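Local coordinates for protein Niban 2 (Homo sapiens, PDB 7CTP) that may suppress apoptosis and promote melanoma cell invasion in vitro, represented here by its PH domain and helical region, at residues Lys329-Val338 with Phe502-Thr510. Numbering follows the deposited sequence.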
loop_
_atom_site.group_PDB
_atom_site.type_symbol
_atom_site.label_atom_id
_atom_site.label_comp_id
_atom_site.label_asym_id
_atom_site.label_seq_id
_atom_site.Cartn_x
_atom_site.Cartn_y
_atom_site.Cartn_z
ATOM N N LYS A 329 -20.452 27.143 -1.912
ATOM C CA LYS A 329 -21.063 25.819 -1.951
ATOM C C LYS A 329 -20.200 24.785 -1.239
ATOM O O LYS A 329 -20.729 23.886 -0.575
ATOM C CB LYS A 329 -21.327 25.409 -3.398
ATOM C CG LYS A 329 -22.396 26.252 -4.083
ATOM C CD LYS A 329 -22.523 25.904 -5.553
ATOM C CE LYS A 329 -23.653 26.684 -6.216
ATOM N NZ LYS A 329 -23.375 28.146 -6.266
ATOM N N ALA A 330 -18.874 24.894 -1.357
ATOM C CA ALA A 330 -17.996 23.947 -0.678
ATOM C C ALA A 330 -18.141 24.057 0.833
ATOM O O ALA A 330 -18.243 23.043 1.534
ATOM C CB ALA A 330 -16.544 24.166 -1.103
ATOM N N GLU A 331 -18.149 25.289 1.360
ATOM C CA GLU A 331 -18.223 25.467 2.805
ATOM C C GLU A 331 -19.546 24.949 3.355
ATOM O O GLU A 331 -19.578 24.342 4.434
ATOM C CB GLU A 331 -18.009 26.938 3.165
ATOM C CG GLU A 331 -16.529 27.328 3.213
ATOM C CD GLU A 331 -16.311 28.829 3.337
ATOM O OE1 GLU A 331 -17.283 29.591 3.164
ATOM O OE2 GLU A 331 -15.163 29.242 3.601
ATOM N N VAL A 332 -20.638 25.147 2.613
ATOM C CA VAL A 332 -21.929 24.617 3.047
ATOM C C VAL A 332 -21.885 23.098 3.085
ATOM O O VAL A 332 -22.407 22.468 4.013
ATOM C CB VAL A 332 -23.063 25.122 2.136
ATOM C CG1 VAL A 332 -24.349 24.326 2.413
ATOM C CG2 VAL A 332 -23.306 26.613 2.339
ATOM N N CYS A 333 -21.239 22.483 2.084
ATOM C CA CYS A 333 -21.231 21.026 2.011
ATOM C C CYS A 333 -20.390 20.447 3.145
ATOM O O CYS A 333 -20.763 19.438 3.755
ATOM C CB CYS A 333 -20.736 20.581 0.627
ATOM S SG CYS A 333 -20.777 18.775 0.327
ATOM N N VAL A 334 -19.276 21.110 3.484
ATOM C CA VAL A 334 -18.480 20.664 4.627
ATOM C C VAL A 334 -19.272 20.807 5.923
ATOM O O VAL A 334 -19.294 19.900 6.764
ATOM C CB VAL A 334 -17.158 21.447 4.706
ATOM C CG1 VAL A 334 -16.477 21.175 6.033
ATOM C CG2 VAL A 334 -16.245 21.071 3.546
ATOM N N ARG A 335 -19.915 21.962 6.114
ATOM C CA ARG A 335 -20.615 22.207 7.371
ATOM C C ARG A 335 -21.743 21.208 7.569
ATOM O O ARG A 335 -21.932 20.682 8.673
ATOM C CB ARG A 335 -21.160 23.637 7.418
ATOM C CG ARG A 335 -20.657 24.439 8.619
ATOM C CD ARG A 335 -20.611 25.936 8.318
ATOM N NE ARG A 335 -21.756 26.345 7.519
ATOM C CZ ARG A 335 -21.723 27.274 6.573
ATOM N NH1 ARG A 335 -22.826 27.560 5.901
ATOM N NH2 ARG A 335 -20.596 27.929 6.311
ATOM N N ASN A 336 -22.477 20.907 6.503
ATOM C CA ASN A 336 -23.673 20.088 6.628
ATOM C C ASN A 336 -23.397 18.598 6.533
ATOM O O ASN A 336 -24.119 17.807 7.150
ATOM C CB ASN A 336 -24.688 20.474 5.553
ATOM C CG ASN A 336 -25.209 21.881 5.731
ATOM O OD1 ASN A 336 -24.800 22.579 6.660
ATOM N ND2 ASN A 336 -26.097 22.313 4.834
ATOM N N HIS A 337 -22.364 18.193 5.794
ATOM C CA HIS A 337 -22.228 16.799 5.400
ATOM C C HIS A 337 -20.885 16.166 5.730
ATOM O O HIS A 337 -20.747 14.950 5.549
ATOM C CB HIS A 337 -22.498 16.656 3.890
ATOM C CG HIS A 337 -23.839 17.173 3.474
ATOM N ND1 HIS A 337 -25.018 16.573 3.864
ATOM C CD2 HIS A 337 -24.192 18.246 2.729
ATOM C CE1 HIS A 337 -26.040 17.250 3.371
ATOM N NE2 HIS A 337 -25.568 18.273 2.681
ATOM N N VAL A 338 -19.902 16.929 6.209
ATOM C CA VAL A 338 -18.591 16.374 6.538
ATOM C C VAL A 338 -18.268 16.634 8.001
ATOM O O VAL A 338 -17.997 15.701 8.763
ATOM C CB VAL A 338 -17.477 16.963 5.650
ATOM C CG1 VAL A 338 -16.149 16.277 5.972
ATOM C CG2 VAL A 338 -17.815 16.823 4.187
ATOM N N PHE A 502 -15.393 12.646 -1.343
ATOM C CA PHE A 502 -16.811 12.891 -1.116
ATOM C C PHE A 502 -17.211 14.285 -1.591
ATOM O O PHE A 502 -18.194 14.446 -2.326
ATOM C CB PHE A 502 -17.122 12.711 0.368
ATOM C CG PHE A 502 -18.530 13.080 0.741
ATOM C CD1 PHE A 502 -19.558 12.173 0.571
ATOM C CD2 PHE A 502 -18.818 14.338 1.257
ATOM C CE1 PHE A 502 -20.867 12.512 0.912
ATOM C CE2 PHE A 502 -20.118 14.684 1.600
ATOM C CZ PHE A 502 -21.144 13.765 1.424
ATOM N N LEU A 503 -16.458 15.303 -1.174
ATOM C CA LEU A 503 -16.769 16.680 -1.556
ATOM C C LEU A 503 -16.653 16.877 -3.059
ATOM O O LEU A 503 -17.494 17.539 -3.679
ATOM C CB LEU A 503 -15.831 17.641 -0.832
ATOM C CG LEU A 503 -16.053 17.823 0.662
ATOM C CD1 LEU A 503 -14.847 18.545 1.225
ATOM C CD2 LEU A 503 -17.338 18.601 0.920
ATOM N N LEU A 504 -15.588 16.337 -3.658
ATOM C CA LEU A 504 -15.400 16.519 -5.091
ATOM C C LEU A 504 -16.555 15.913 -5.873
ATOM O O LEU A 504 -17.024 16.501 -6.852
ATOM C CB LEU A 504 -14.067 15.907 -5.519
ATOM C CG LEU A 504 -12.834 16.647 -4.985
ATOM C CD1 LEU A 504 -11.574 15.921 -5.441
ATOM C CD2 LEU A 504 -12.817 18.110 -5.442
ATOM N N LYS A 505 -17.046 14.756 -5.436
ATOM C CA LYS A 505 -18.181 14.135 -6.109
ATOM C C LYS A 505 -19.439 14.985 -5.966
ATOM O O LYS A 505 -20.154 15.218 -6.948
ATOM C CB LYS A 505 -18.418 12.729 -5.571
ATOM C CG LYS A 505 -19.532 12.017 -6.326
ATOM C CD LYS A 505 -19.937 10.732 -5.641
ATOM C CE LYS A 505 -19.321 9.534 -6.348
ATOM N NZ LYS A 505 -19.229 8.348 -5.451
ATOM N N LYS A 506 -19.712 15.480 -4.755
ATOM C CA LYS A 506 -20.882 16.334 -4.551
ATOM C C LYS A 506 -20.778 17.617 -5.368
ATOM O O LYS A 506 -21.782 18.108 -5.907
ATOM C CB LYS A 506 -21.040 16.662 -3.066
ATOM C CG LYS A 506 -21.384 15.470 -2.185
ATOM C CD LYS A 506 -22.752 14.890 -2.520
ATOM C CE LYS A 506 -23.043 13.655 -1.653
ATOM N NZ LYS A 506 -24.167 12.844 -2.209
ATOM N N LEU A 507 -19.569 18.176 -5.477
ATOM C CA LEU A 507 -19.373 19.425 -6.207
ATOM C C LEU A 507 -19.242 19.236 -7.716
ATOM O O LEU A 507 -19.255 20.229 -8.446
ATOM C CB LEU A 507 -18.141 20.160 -5.666
ATOM C CG LEU A 507 -18.228 20.670 -4.218
ATOM C CD1 LEU A 507 -16.868 21.108 -3.692
ATOM C CD2 LEU A 507 -19.238 21.807 -4.106
ATOM N N ALA A 508 -19.142 18.000 -8.204
ATOM C CA ALA A 508 -18.864 17.789 -9.624
ATOM C C ALA A 508 -19.916 18.384 -10.557
ATOM O O ALA A 508 -19.519 18.954 -11.590
ATOM C CB ALA A 508 -18.676 16.296 -9.910
ATOM N N PRO A 509 -21.230 18.283 -10.294
ATOM C CA PRO A 509 -22.188 18.924 -11.210
ATOM C C PRO A 509 -21.996 20.425 -11.311
ATOM O O PRO A 509 -22.262 21.012 -12.367
ATOM C CB PRO A 509 -23.552 18.567 -10.603
ATOM C CG PRO A 509 -23.302 17.342 -9.808
ATOM C CD PRO A 509 -21.928 17.526 -9.241
ATOM N N THR A 510 -21.506 21.062 -10.249
ATOM C CA THR A 510 -21.248 22.495 -10.305
ATOM C C THR A 510 -20.010 22.798 -11.140
ATOM O O THR A 510 -20.014 23.724 -11.961
ATOM C CB THR A 510 -21.094 23.055 -8.889
ATOM O OG1 THR A 510 -22.316 22.862 -8.160
ATOM C CG2 THR A 510 -20.772 24.539 -8.928
#
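The thiol of Cys-333 points at helix 502-510 and settles among the side chains of Phe-502, Leu-503 and Lys-506. With SG anti to the backbone N (chi1 -176°), Cys-333 SG reaches Leu-503 CD2 at 3.5 Å; a small, weakly polar group suits this site, where the helices come close. Cys-333 SG also meets the Phe-502 ring obliquely, 5.5 Å from its centroid, a sulfur-aromatic contact. Leu-503 forks between two valines: Leu-503 CD1 rests on Val-334 CG2 at 3.7 Å, while CD2 touches Val-338 CG2, the two branched side chains crossing at about a right angle. CG anti to the backbone N (chi1 174°) carries the broad Phe-502 ring to the last turn of helix 329-337, its edge 3.8 Å from His-337 CB at CE2 and its CD2 obliquely against Val-338 CG2. An alanine in place of Phe-502 would probably leave His-337 CB and Val-338 CG2 without their aromatic neighbour and open a gap beside Cys-333. Farther along, Ala-330 CB meets Leu-507 CD1 at 4.0 Å, its small side chain leaving room for the leucine. This oblique antiparallel packing, covered by helix 532-555 at Val-334, Leu-503 and Leu-507 and flanked by Lys-329, His-337 and Lys-506, is typical of a helical bundle.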